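Catabolite control protein A (Lactococcus lactis, PDB 2O20) probably acts as a global LacI-family, DNA-binding transcription regulator that represses or activates genes in carbon catabolite control. Local coordinates at residues V85-S90 and P293-G298; S178-I183 and D268-S273; G188-V193 and E197-Y202. The protein carries 1 engineered substitution. All coordinates share one frame; numbering follows the deposited sequence. Where two conformers were deposited one is given.

Interaction 1: V85-S90 and P293-G298; sequences VDDIAS and PLYDLG. Engineered in segment 85-90: A89 (natural residue Asp).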
ATOM      1  N   VAL D  85      10.491   8.304  -8.354  1.00 19.71           N
ATOM      2  CA  VAL D  85      10.799   8.124  -9.785  1.00 20.24           C
ATOM      3  C   VAL D  85       9.845   8.955 -10.663  1.00 20.70           C
ATOM      4  O   VAL D  85      10.293   9.744 -11.525  1.00 19.67           O
ATOM      5  CB  VAL D  85      10.710   6.629 -10.199  1.00 20.40           C
ATOM      6  CG1 VAL D  85      10.945   6.434 -11.723  1.00 21.87           C
ATOM      7  CG2 VAL D  85      11.674   5.773  -9.412  1.00 20.35           C
ATOM      8  N   ASP D  86       8.541   8.775 -10.436  1.00 19.42           N
ATOM      9  CA  ASP D  86       7.484   9.464 -11.185  1.00 21.16           C
ATOM     10  C   ASP D  86       7.628  10.992 -11.166  1.00 20.99           C
ATOM     11  O   ASP D  86       7.497  11.650 -12.197  1.00 19.61           O
ATOM     12  CB  ASP D  86       6.132   9.040 -10.608  1.00 21.71           C
ATOM     13  CG  ASP D  86       4.941   9.570 -11.392  1.00 26.03           C
ATOM     14  OD1 ASP D  86       3.991  10.090 -10.754  1.00 30.25           O
ATOM     15  OD2 ASP D  86       4.942   9.439 -12.624  1.00 32.34           O
ATOM     16  N   ASP D  87       7.883  11.557  -9.981  1.00 20.99           N
ATOM     17  CA  ASP D  87       8.014  12.989  -9.839  1.00 22.09           C
ATOM     18  C   ASP D  87       9.161  13.584 -10.669  1.00 22.31           C
ATOM     19  O   ASP D  87       8.990  14.656 -11.303  1.00 22.18           O
ATOM     20  CB  ASP D  87       8.116  13.364  -8.362  1.00 22.24           C
ATOM     21  CG  ASP D  87       6.751  13.364  -7.671  1.00 24.17           C
ATOM     22  OD1 ASP D  87       5.762  12.985  -8.347  1.00 25.29           O
ATOM     23  OD2 ASP D  87       6.679  13.699  -6.451  1.00 27.60           O
ATOM     24  N   ILE D  88      10.305  12.898 -10.684  1.00 21.89           N
ATOM     25  CA  ILE D  88      11.456  13.378 -11.428  1.00 22.54           C
ATOM     26  C   ILE D  88      11.262  13.215 -12.937  1.00 22.83           C
ATOM     27  O   ILE D  88      11.608  14.117 -13.739  1.00 23.22           O
ATOM     28  CB  ILE D  88      12.767  12.675 -10.963  1.00 22.42           C
ATOM     29  CG1 ILE D  88      13.060  12.981  -9.475  1.00 23.60           C
ATOM     30  CG2 ILE D  88      13.956  13.075 -11.864  1.00 23.85           C
ATOM     31  CD1 ILE D  88      13.525  14.405  -9.225  1.00 23.88           C
ATOM     32  N   ALA D  89      10.719  12.075 -13.340  1.00 22.58           N
ATOM     33  CA  ALA D  89      10.433  11.830 -14.757  1.00 23.04           C
ATOM     34  C   ALA D  89       9.359  12.806 -15.298  1.00 23.52           C
ATOM     35  O   ALA D  89       9.504  13.386 -16.377  1.00 23.19           O
ATOM     36  CB  ALA D  89       9.992  10.370 -14.964  1.00 23.45           C
ATOM     37  N   SER D  90       8.302  13.024 -14.525  1.00 22.88           N
ATOM     38  CA  SER D  90       7.249  13.955 -14.908  1.00 23.16           C
ATOM     39  C   SER D  90       7.693  15.437 -15.025  1.00 23.36           C
ATOM     40  O   SER D  90       7.112  16.214 -15.806  1.00 22.55           O
ATOM     41  CB  SER D  90       6.074  13.825 -13.940  0.50 22.99           C
ATOM     42  OG  SER D  90       5.509  12.531 -14.065  0.50 24.26           O
ATOM     43  N   PRO D 293      14.902   6.220   3.321  1.00 19.20           N
ATOM     44  CA  PRO D 293      14.354   7.393   2.625  1.00 19.51           C
ATOM     45  C   PRO D 293      13.787   6.984   1.263  1.00 19.84           C
ATOM     46  O   PRO D 293      14.374   7.248   0.213  1.00 20.34           O
ATOM     47  CB  PRO D 293      15.568   8.318   2.543  1.00 19.46           C
ATOM     48  CG  PRO D 293      16.696   7.334   2.303  1.00 18.97           C
ATOM     49  CD  PRO D 293      16.367   6.134   3.158  1.00 19.12           C
ATOM     50  N   LEU D 294      12.617   6.334   1.293  1.00 19.63           N
ATOM     51  CA  LEU D 294      12.075   5.658   0.114  1.00 19.07           C
ATOM     52  C   LEU D 294      11.796   6.583  -1.092  1.00 18.58           C
ATOM     53  O   LEU D 294      12.164   6.266  -2.212  1.00 18.17           O
ATOM     54  CB  LEU D 294      10.814   4.911   0.503  1.00 20.11           C
ATOM     55  CG  LEU D 294      10.942   3.749   1.529  1.00 19.21           C
ATOM     56  CD1 LEU D 294       9.588   3.104   1.649  1.00 23.25           C
ATOM     57  CD2 LEU D 294      11.974   2.738   1.130  1.00 20.78           C
ATOM     58  N   TYR D 295      11.126   7.704  -0.868  1.00 18.03           N
ATOM     59  CA  TYR D 295      10.940   8.674  -1.941  1.00 18.97           C
ATOM     60  C   TYR D 295      12.278   9.111  -2.559  1.00 19.07           C
ATOM     61  O   TYR D 295      12.421   9.167  -3.768  1.00 19.06           O
ATOM     62  CB  TYR D 295      10.194   9.897  -1.413  1.00 20.27           C
ATOM     63  CG  TYR D 295       9.934  10.962  -2.465  1.00 19.10           C
ATOM     64  CD1 TYR D 295       8.774  10.935  -3.215  1.00 18.77           C
ATOM     65  CD2 TYR D 295      10.840  11.990  -2.694  1.00 21.79           C
ATOM     66  CE1 TYR D 295       8.518  11.910  -4.171  1.00 18.93           C
ATOM     67  CE2 TYR D 295      10.596  12.970  -3.658  1.00 21.59           C
ATOM     68  CZ  TYR D 295       9.427  12.911  -4.397  1.00 21.27           C
ATOM     69  OH  TYR D 295       9.160  13.875  -5.350  1.00 21.66           O
ATOM     70  N   ASP D 296      13.259   9.384  -1.716  1.00 19.43           N
ATOM     71  CA  ASP D 296      14.590   9.823  -2.171  1.00 20.55           C
ATOM     72  C   ASP D 296      15.360   8.750  -2.930  1.00 20.75           C
ATOM     73  O   ASP D 296      16.124   9.045  -3.835  1.00 20.13           O
ATOM     74  CB  ASP D 296      15.404  10.286  -0.969  1.00 20.97           C
ATOM     75  CG  ASP D 296      14.894  11.593  -0.380  1.00 24.84           C
ATOM     76  OD1 ASP D 296      14.235  12.372  -1.118  1.00 29.07           O
ATOM     77  OD2 ASP D 296      15.203  11.867   0.799  1.00 28.11           O
ATOM     78  N   LEU D 297      15.172   7.488  -2.552  1.00 20.63           N
ATOM     79  CA  LEU D 297      15.788   6.400  -3.288  1.00 19.67           C
ATOM     80  C   LEU D 297      15.357   6.406  -4.748  1.00 19.53           C
ATOM     81  O   LEU D 297      16.198   6.252  -5.637  1.00 19.06           O
ATOM     82  CB  LEU D 297      15.439   5.031  -2.638  1.00 19.65           C
ATOM     83  CG  LEU D 297      16.063   4.644  -1.303  1.00 19.35           C
ATOM     84  CD1 LEU D 297      15.400   3.416  -0.753  1.00 22.14           C
ATOM     85  CD2 LEU D 297      17.571   4.392  -1.437  1.00 20.11           C
ATOM     86  N   GLY D 298      14.043   6.557  -4.983  1.00 19.80           N
ATOM     87  CA  GLY D 298      13.456   6.713  -6.332  1.00 19.97           C
ATOM     88  C   GLY D 298      13.893   7.998  -7.068  1.00 19.72           C
ATOM     89  O   GLY D 298      14.273   7.952  -8.243  1.00 19.60           O
TER
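D87 and Y295 join the two helices through a single polar reach, and the contact illustrates how a long side chain can bridge two helices at the rim of a contact whose backbones meet deeper in, at V85 and G298. The phenol hydroxyl Y295 OH donates to D87 OD2 at 2.7 Å. The carboxylate oxygen lies at the edge of the ring, near its plane, and receives the proton on its anti lone pair, the one turned away from OD1. The two side chains cross at about a right angle, and the carboxylate is turned 66° against the ring, so the flat groups meet neither stacked nor coplanar. What lets the ring span the gap is its first torsion: with CG anti to the backbone N (chi1 -179°), the ring is carried out so that its hydroxyl reaches D87. The hydroxyl also passes close to the aliphatic part of its partner, with D87 CB 3.2 Å from Y295 OH.

The second point of contact is made without a side chain on one side. V85 CA and G298 CA are only 4.6 Å apart, and the methyl V85 CG2 rests against the glycine backbone, 3.6 Å from G298 O. A CB on G298 would point toward the other helix and come about 3.0 Å from V85 N, so the absence of a side chain is what permits the near approach. The contact therefore has a hydrogen bond at its more exposed end and a methyl against glycine backbone at the buried one.

Farther along helix 294-309, M302 receives V85 and I88, while I88 also touches A299 and R303. V85, D86 and the engineered A89 also touch M96 of strand 95-100, an outermost strand of the six-stranded sheet; D86 packs on N100 of the second subunit.

Interaction 2: S178-I183 and D268-S273; sequences SGNKKI and DFEIIS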
ATOM      1  N   SER D 178      19.160  -3.787  25.133  1.00 23.04           N
ATOM      2  CA  SER D 178      17.991  -3.997  25.983  1.00 22.97           C
ATOM      3  C   SER D 178      17.974  -5.398  26.627  1.00 23.47           C
ATOM      4  O   SER D 178      16.962  -5.820  27.187  1.00 23.39           O
ATOM      5  CB  SER D 178      16.681  -3.695  25.215  1.00 22.32           C
ATOM      6  OG  SER D 178      16.570  -4.474  24.020  1.00 22.03           O
ATOM      7  N   GLY D 179      19.110  -6.106  26.573  1.00 23.73           N
ATOM      8  CA  GLY D 179      19.275  -7.365  27.289  1.00 23.41           C
ATOM      9  C   GLY D 179      18.970  -8.648  26.542  1.00 23.51           C
ATOM     10  O   GLY D 179      18.981  -9.726  27.142  1.00 23.25           O
ATOM     11  N   ASN D 180      18.696  -8.572  25.244  1.00 22.68           N
ATOM     12  CA  ASN D 180      18.403  -9.791  24.476  1.00 22.71           C
ATOM     13  C   ASN D 180      19.698 -10.564  24.152  1.00 22.92           C
ATOM     14  O   ASN D 180      20.706  -9.976  23.775  1.00 22.71           O
ATOM     15  CB  ASN D 180      17.645  -9.466  23.202  1.00 21.66           C
ATOM     16  CG  ASN D 180      16.295  -8.855  23.471  1.00 21.64           C
ATOM     17  OD1 ASN D 180      15.330  -9.569  23.820  1.00 21.58           O
ATOM     18  ND2 ASN D 180      16.201  -7.533  23.323  1.00 19.27           N
ATOM     19  N   LYS D 181      19.648 -11.884  24.333  1.00 23.53           N
ATOM     20  CA  LYS D 181      20.767 -12.783  24.036  1.00 24.28           C
ATOM     21  C   LYS D 181      20.483 -13.729  22.879  1.00 23.56           C
ATOM     22  O   LYS D 181      21.418 -14.181  22.231  1.00 24.12           O
ATOM     23  CB  LYS D 181      21.107 -13.624  25.267  1.00 24.91           C
ATOM     24  CG  LYS D 181      21.503 -12.818  26.515  1.00 28.66           C
ATOM     25  CD  LYS D 181      22.707 -11.935  26.228  1.00 33.40           C
ATOM     26  CE  LYS D 181      23.296 -11.311  27.487  1.00 35.31           C
ATOM     27  NZ  LYS D 181      24.189 -12.245  28.238  1.00 37.81           N
ATOM     28  N   LYS D 182      19.206 -14.054  22.661  1.00 22.30           N
ATOM     29  CA  LYS D 182      18.767 -14.859  21.519  1.00 21.20           C
ATOM     30  C   LYS D 182      17.976 -13.977  20.559  1.00 20.29           C
ATOM     31  O   LYS D 182      16.813 -13.661  20.812  1.00 19.89           O
ATOM     32  CB  LYS D 182      17.960 -16.064  21.990  1.00 21.57           C
ATOM     33  CG  LYS D 182      18.799 -17.098  22.739  1.00 22.99           C
ATOM     34  CD  LYS D 182      18.050 -18.393  22.867  1.00 26.62           C
ATOM     35  CE  LYS D 182      18.912 -19.571  23.194  1.00 29.97           C
ATOM     36  NZ  LYS D 182      18.013 -20.768  23.408  1.00 33.03           N
ATOM     37  N   ILE D 183      18.667 -13.529  19.504  1.00 19.34           N
ATOM     38  CA  ILE D 183      18.144 -12.536  18.554  1.00 19.30           C
ATOM     39  C   ILE D 183      18.053 -13.212  17.178  1.00 19.43           C
ATOM     40  O   ILE D 183      19.056 -13.639  16.609  1.00 20.78           O
ATOM     41  CB  ILE D 183      19.061 -11.277  18.466  1.00 18.44           C
ATOM     42  CG1 ILE D 183      19.268 -10.642  19.858  1.00 18.86           C
ATOM     43  CG2 ILE D 183      18.514 -10.299  17.484  1.00 16.66           C
ATOM     44  CD1 ILE D 183      20.509  -9.759  19.989  1.00 19.78           C
ATOM     45  N   ASP D 268       8.449  -9.185  26.727  1.00 19.58           N
ATOM     46  CA  ASP D 268       8.949 -10.538  26.478  1.00 19.65           C
ATOM     47  C   ASP D 268       9.423 -10.792  25.048  1.00 18.80           C
ATOM     48  O   ASP D 268      10.131 -11.777  24.781  1.00 19.13           O
ATOM     49  CB  ASP D 268       7.873 -11.564  26.849  1.00 19.39           C
ATOM     50  CG  ASP D 268       7.578 -11.584  28.338  1.00 22.25           C
ATOM     51  OD1 ASP D 268       8.444 -11.171  29.143  1.00 28.15           O
ATOM     52  OD2 ASP D 268       6.491 -12.026  28.725  1.00 25.21           O
ATOM     53  N   PHE D 269       9.017  -9.937  24.114  1.00 18.28           N
ATOM     54  CA  PHE D 269       9.434 -10.075  22.714  1.00 18.03           C
ATOM     55  C   PHE D 269       9.513  -8.693  22.046  1.00 18.05           C
ATOM     56  O   PHE D 269       8.575  -7.909  22.163  1.00 17.36           O
ATOM     57  CB  PHE D 269       8.535 -11.015  21.896  1.00 18.97           C
ATOM     58  CG  PHE D 269       9.237 -11.573  20.672  1.00 17.24           C
ATOM     59  CD1 PHE D 269       9.894 -12.805  20.731  1.00 18.32           C
ATOM     60  CD2 PHE D 269       9.292 -10.853  19.511  1.00 16.51           C
ATOM     61  CE1 PHE D 269      10.588 -13.287  19.619  1.00 17.99           C
ATOM     62  CE2 PHE D 269      10.013 -11.304  18.408  1.00 18.06           C
ATOM     63  CZ  PHE D 269      10.639 -12.542  18.469  1.00 19.49           C
ATOM     64  N   GLU D 270      10.625  -8.432  21.366  1.00 17.31           N
ATOM     65  CA  GLU D 270      10.883  -7.141  20.724  1.00 17.93           C
ATOM     66  C   GLU D 270      11.139  -7.339  19.231  1.00 16.78           C
ATOM     67  O   GLU D 270      11.698  -8.344  18.825  1.00 16.73           O
ATOM     68  CB  GLU D 270      12.100  -6.468  21.329  1.00 18.03           C
ATOM     69  CG  GLU D 270      12.039  -6.167  22.833  1.00 18.28           C
ATOM     70  CD  GLU D 270      13.231  -5.358  23.301  1.00 19.38           C
ATOM     71  OE1 GLU D 270      13.419  -4.213  22.845  1.00 22.30           O
ATOM     72  OE2 GLU D 270      14.032  -5.902  24.111  1.00 24.59           O
ATOM     73  N   ILE D 271      10.687  -6.380  18.431  1.00 17.11           N
ATOM     74  CA  ILE D 271      10.780  -6.447  16.972  1.00 16.76           C
ATOM     75  C   ILE D 271      11.297  -5.099  16.402  1.00 16.56           C
ATOM     76  O   ILE D 271      10.838  -4.027  16.783  1.00 16.11           O
ATOM     77  CB  ILE D 271       9.413  -6.772  16.307  1.00 16.87           C
ATOM     78  CG1 ILE D 271       8.856  -8.099  16.824  1.00 17.42           C
ATOM     79  CG2 ILE D 271       9.550  -6.833  14.768  1.00 17.36           C
ATOM     80  CD1 ILE D 271       7.424  -8.398  16.381  1.00 19.48           C
ATOM     81  N   ILE D 272      12.234  -5.194  15.464  1.00 16.75           N
ATOM     82  CA  ILE D 272      12.690  -4.029  14.696  1.00 17.63           C
ATOM     83  C   ILE D 272      12.525  -4.380  13.213  1.00 16.75           C
ATOM     84  O   ILE D 272      13.021  -5.401  12.757  1.00 17.87           O
ATOM     85  CB  ILE D 272      14.177  -3.655  15.020  1.00 17.65           C
ATOM     86  CG1 ILE D 272      14.351  -3.396  16.518  1.00 18.06           C
ATOM     87  CG2 ILE D 272      14.590  -2.394  14.171  1.00 18.17           C
ATOM     88  CD1 ILE D 272      15.788  -3.088  16.963  1.00 19.55           C
ATOM     89  N   SER D 273      11.777  -3.561  12.493  1.00 17.66           N
ATOM     90  CA  SER D 273      11.561  -3.709  11.060  1.00 17.90           C
ATOM     91  C   SER D 273      12.625  -2.991  10.193  1.00 18.88           C
ATOM     92  O   SER D 273      13.506  -2.295  10.686  1.00 17.87           O
ATOM     93  CB  SER D 273      10.142  -3.204  10.712  1.00 18.94           C
ATOM     94  OG  SER D 273       9.756  -3.615   9.403  1.00 19.91           O
TER
HETATM   95  O   HOH W   1      15.458  -2.901  22.118  1.00 27.50           O
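One carboxylate oxygen, E270 OE2, draws together almost everything that holds S178 and N180 to strand 270-272, although the nearest CA atoms, N180 CA and E270 CA, are 8.8 Å apart. The firm bond is from the amide: N180 ND2 donates to E270 OE2 at 2.8 Å, with an N-H...O angle of 163°. The oxygen lies close to the plane of the amide, yet the nitrogen meets it from well above the carboxylate plane, 56° out. The hydroxyl S178 OG comes within 2.9 Å of E270 OE2, placed there by a first torsion that sets it between its own backbone N and carbonyl carbon. A water bridges the pair, donating to S178 OG at 2.7 Å and to E270 OE1 at 2.5 Å, so both carboxylate oxygens have partners.

Second-shell bonds fix the loop. N180 ND2 also donates to L175 O, and N180 OD1 is paired with T241 OG1, which settles the rotation of the amide. G179, with positive phi, is the C-prime residue of a Schellman motif that ends helix 164-177, with N180 N bonded to L175 O and G179 N to I176 O. The helix end and the strand thus meet at E270, an example of how the turn that ends a helix can present donors to a neighbouring strand.

E270 OE2 also forms a salt bridge with K332 NZ, at the C-terminal end of the chain. With an alanine at E270 the carboxylate is gone, which would probably cost N180 ND2 one of its two acceptors and leave the K332 ammonium without this partner. A buried carboxylate met by an ammonium, an amide N-H and a water is likely to stay ionised.

Interaction 3: G188-V193 and E197-Y202; sequences GSLKDV and ERMVGY. With SO4 (sulfate ion), chain L.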
ATOM      1  N   GLY D 188      15.118 -12.214   3.297  1.00 24.53           N
ATOM      2  CA  GLY D 188      14.911 -12.896   2.018  1.00 25.33           C
ATOM      3  C   GLY D 188      15.972 -13.949   1.720  1.00 26.30           C
ATOM      4  O   GLY D 188      16.352 -14.715   2.596  1.00 27.41           O
ATOM      5  N   SER D 189      16.442 -14.016   0.485  1.00 27.84           N
ATOM      6  CA  SER D 189      17.484 -14.991   0.101  1.00 28.66           C
ATOM      7  C   SER D 189      18.859 -14.521   0.522  1.00 29.84           C
ATOM      8  O   SER D 189      19.309 -13.431   0.134  1.00 29.21           O
ATOM      9  CB  SER D 189      17.459 -15.253  -1.403  1.00 29.14           C
ATOM     10  OG  SER D 189      18.603 -16.006  -1.796  1.00 30.03           O
ATOM     11  N   LEU D 190      19.562 -15.344   1.298  1.00 30.88           N
ATOM     12  CA  LEU D 190      20.892 -14.970   1.768  1.00 32.54           C
ATOM     13  C   LEU D 190      21.885 -14.775   0.627  1.00 32.90           C
ATOM     14  O   LEU D 190      22.831 -14.011   0.781  1.00 34.26           O
ATOM     15  CB  LEU D 190      21.431 -16.006   2.765  1.00 32.98           C
ATOM     16  CG  LEU D 190      22.779 -15.735   3.434  1.00 33.97           C
ATOM     17  CD1 LEU D 190      22.680 -14.520   4.351  1.00 35.01           C
ATOM     18  CD2 LEU D 190      23.215 -16.992   4.220  1.00 34.21           C
ATOM     19  N   LYS D 191      21.645 -15.416  -0.519  1.00 33.58           N
ATOM     20  CA  LYS D 191      22.555 -15.345  -1.682  1.00 34.65           C
ATOM     21  C   LYS D 191      22.700 -13.940  -2.266  1.00 34.30           C
ATOM     22  O   LYS D 191      23.726 -13.617  -2.866  1.00 34.87           O
ATOM     23  CB  LYS D 191      22.090 -16.314  -2.784  1.00 34.75           C
ATOM     24  CG  LYS D 191      22.089 -17.766  -2.319  1.00 36.30           C
ATOM     25  CD  LYS D 191      21.930 -18.772  -3.456  1.00 37.22           C
ATOM     26  CE  LYS D 191      20.471 -19.075  -3.752  1.00 39.43           C
ATOM     27  NZ  LYS D 191      20.320 -19.996  -4.927  1.00 41.16           N
ATOM     28  N   ASP D 192      21.669 -13.120  -2.082  1.00 33.30           N
ATOM     29  CA  ASP D 192      21.648 -11.738  -2.547  1.00 32.77           C
ATOM     30  C   ASP D 192      22.590 -10.834  -1.735  1.00 31.58           C
ATOM     31  O   ASP D 192      22.678 -10.956  -0.514  1.00 31.41           O
ATOM     32  CB  ASP D 192      20.206 -11.219  -2.480  1.00 32.68           C
ATOM     33  CG  ASP D 192      19.262 -12.026  -3.358  1.00 34.10           C
ATOM     34  OD1 ASP D 192      19.743 -12.661  -4.314  1.00 34.60           O
ATOM     35  OD2 ASP D 192      18.041 -12.024  -3.112  1.00 37.91           O
ATOM     36  N   VAL D 193      23.260  -9.911  -2.425  1.00 30.79           N
ATOM     37  CA  VAL D 193      24.337  -9.106  -1.826  1.00 29.68           C
ATOM     38  C   VAL D 193      23.872  -8.355  -0.576  1.00 28.84           C
ATOM     39  O   VAL D 193      24.515  -8.411   0.464  1.00 28.29           O
ATOM     40  CB  VAL D 193      24.932  -8.101  -2.838  1.00 29.88           C
ATOM     41  CG1 VAL D 193      25.936  -7.160  -2.158  1.00 29.35           C
ATOM     42  CG2 VAL D 193      25.601  -8.835  -3.981  1.00 31.01           C
ATOM     43  N   GLU D 197      25.194  -8.629   3.271  1.00 25.70           N
ATOM     44  CA  GLU D 197      25.595  -7.414   4.010  1.00 25.47           C
ATOM     45  C   GLU D 197      24.863  -7.298   5.361  1.00 24.05           C
ATOM     46  O   GLU D 197      25.479  -6.961   6.367  1.00 22.69           O
ATOM     47  CB  GLU D 197      25.372  -6.150   3.163  0.50 25.99           C
ATOM     48  CG  GLU D 197      26.131  -6.131   1.821  0.50 27.57           C
ATOM     49  CD  GLU D 197      27.553  -5.598   1.904  0.50 28.81           C
ATOM     50  OE1 GLU D 197      28.019  -5.226   3.006  0.50 31.24           O
ATOM     51  OE2 GLU D 197      28.213  -5.550   0.841  0.50 31.80           O
ATOM     52  N   ARG D 198      23.549  -7.582   5.377  1.00 23.26           N
ATOM     53  CA  ARG D 198      22.786  -7.644   6.621  1.00 22.80           C
ATOM     54  C   ARG D 198      23.386  -8.689   7.567  1.00 23.08           C
ATOM     55  O   ARG D 198      23.562  -8.434   8.762  1.00 23.14           O
ATOM     56  CB  ARG D 198      21.305  -7.974   6.340  1.00 22.08           C
ATOM     57  CG  ARG D 198      20.560  -6.824   5.680  1.00 21.41           C
ATOM     58  CD  ARG D 198      19.143  -7.269   5.357  1.00 23.72           C
ATOM     59  NE  ARG D 198      18.309  -6.170   4.891  1.00 24.37           N
ATOM     60  CZ  ARG D 198      17.887  -5.998   3.641  1.00 26.06           C
ATOM     61  NH1 ARG D 198      18.246  -6.809   2.664  1.00 28.25           N
ATOM     62  NH2 ARG D 198      17.099  -4.981   3.354  1.00 27.32           N
ATOM     63  N   MET D 199      23.703  -9.861   7.029  1.00 23.80           N
ATOM     64  CA  MET D 199      24.364 -10.925   7.821  1.00 24.62           C
ATOM     65  C   MET D 199      25.688 -10.496   8.462  1.00 24.00           C
ATOM     66  O   MET D 199      25.927 -10.799   9.633  1.00 23.80           O
ATOM     67  CB  MET D 199      24.615 -12.171   6.976  1.00 24.62           C
ATOM     68  CG  MET D 199      25.169 -13.310   7.778  1.00 26.69           C
ATOM     69  SD  MET D 199      23.939 -14.077   8.856  1.00 30.43           S
ATOM     70  CE  MET D 199      23.544 -15.513   7.849  1.00 31.79           C
ATOM     71  N   VAL D 200      26.530  -9.774   7.717  1.00 24.28           N
ATOM     72  CA  VAL D 200      27.804  -9.339   8.256  1.00 24.21           C
ATOM     73  C   VAL D 200      27.544  -8.383   9.414  1.00 22.67           C
ATOM     74  O   VAL D 200      28.150  -8.516  10.454  1.00 22.48           O
ATOM     75  CB  VAL D 200      28.709  -8.717   7.178  1.00 24.95           C
ATOM     76  CG1 VAL D 200      30.015  -8.143   7.783  1.00 26.29           C
ATOM     77  CG2 VAL D 200      29.040  -9.757   6.097  1.00 27.23           C
ATOM     78  N   GLY D 201      26.617  -7.449   9.244  1.00 21.26           N
ATOM     79  CA  GLY D 201      26.349  -6.456  10.286  1.00 20.95           C
ATOM     80  C   GLY D 201      25.779  -7.089  11.557  1.00 20.46           C
ATOM     81  O   GLY D 201      26.198  -6.771  12.673  1.00 18.93           O
ATOM     82  N   TYR D 202      24.836  -8.010  11.372  1.00 20.08           N
ATOM     83  CA  TYR D 202      24.259  -8.810  12.468  1.00 19.56           C
ATOM     84  C   TYR D 202      25.319  -9.582  13.281  1.00 20.05           C
ATOM     85  O   TYR D 202      25.336  -9.533  14.516  1.00 18.52           O
ATOM     86  CB  TYR D 202      23.213  -9.763  11.851  1.00 19.85           C
ATOM     87  CG  TYR D 202      22.620 -10.871  12.714  1.00 18.83           C
ATOM     88  CD1 TYR D 202      21.749 -10.594  13.773  1.00 19.54           C
ATOM     89  CD2 TYR D 202      22.883 -12.201  12.416  1.00 21.47           C
ATOM     90  CE1 TYR D 202      21.170 -11.628  14.536  1.00 19.71           C
ATOM     91  CE2 TYR D 202      22.285 -13.245  13.142  1.00 20.76           C
ATOM     92  CZ  TYR D 202      21.454 -12.948  14.208  1.00 20.42           C
ATOM     93  OH  TYR D 202      20.922 -13.988  14.917  1.00 20.98           O
TER
HETATM   94  S   SO4 L2003      15.606  -8.706  -0.461  1.00 57.08           S
HETATM   95  O1  SO4 L2003      16.595  -9.155  -1.447  1.00 57.76           O
HETATM   96  O2  SO4 L2003      15.356  -9.795   0.486  1.00 56.92           O
HETATM   97  O3  SO4 L2003      16.120  -7.530   0.242  1.00 55.82           O
HETATM   98  O4  SO4 L2003      14.362  -8.372  -1.159  1.00 56.81           O
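V193 O accepts from E197 N at 2.9 Å, an i to i+4 bond in the first turn of helix 193-208, and just before it the chain makes a type I turn from S189 to D192, which occupies the N-cap position although its side chain makes no capping bond.

The side chains of V193 and E197 lie alongside each other, pointing the same way; in one of two modelled conformers of the glutamate, a bend at chi2 (-86°) sets its carboxylate loosely beside the valine, a tentative approach with V193 CG1 4.1 Å from E197 OE2. From the turn ahead of the helix, L190 meets M199, the two side chains crossing at about a right angle: the methyl M199 CE sits 3.7 Å from L190 CD1 and 3.9 Å from L190 CD2, touching both branches. The methionine is bent twice, at chi2 and chi3, which curls its methyl onto the fork of the leucine. This apolar pair ties the turn to the face of the helix that also carries M199 onto F213 and V218.

The same loop borders a sulfate, probably from the crystallisation liquor. R198 NH1 makes a weak bond to sulfate O3 at 3.3 Å, approaching obliquely, and the same nitrogen donates to N195 OD1, while N195 ND2 holds the anion too. G188 CA lies 3.5 Å from sulfate O2, and a CB there would clash with it.

A loop leaving strand 183-186 and turning into a helix is the beta-alpha unit of the periplasmic-binding-protein fold. Here D192 also reaches S129 beyond strand 122-125 of the other sheet, consistent with the cleft between lobes where LacI-family relatives bind effectors.

The three contacts show how both lobes of one chain are held. Interaction 1 joins two helices beside the six-stranded sheet, whereas interactions 2 and 3 belong to the lobe with the four-stranded one. Along the chain, interaction 3 falls between the segments of interaction 2, and both between 85-90 and 293-298: the chain leaves the first lobe, builds most of the second, returns for helix 294-309 and crosses once more to end beside strand 270-272. Interaction 1 is centred 34 Å from interaction 2 and 26 Å from interaction 3. The latter two, centres 19 Å apart, touch through a probable I183 O to Y202 OH hydrogen bond. Each lobe thus has its own internal contacts, consistent with lobes flanking an effector cleft in LacI-family relatives.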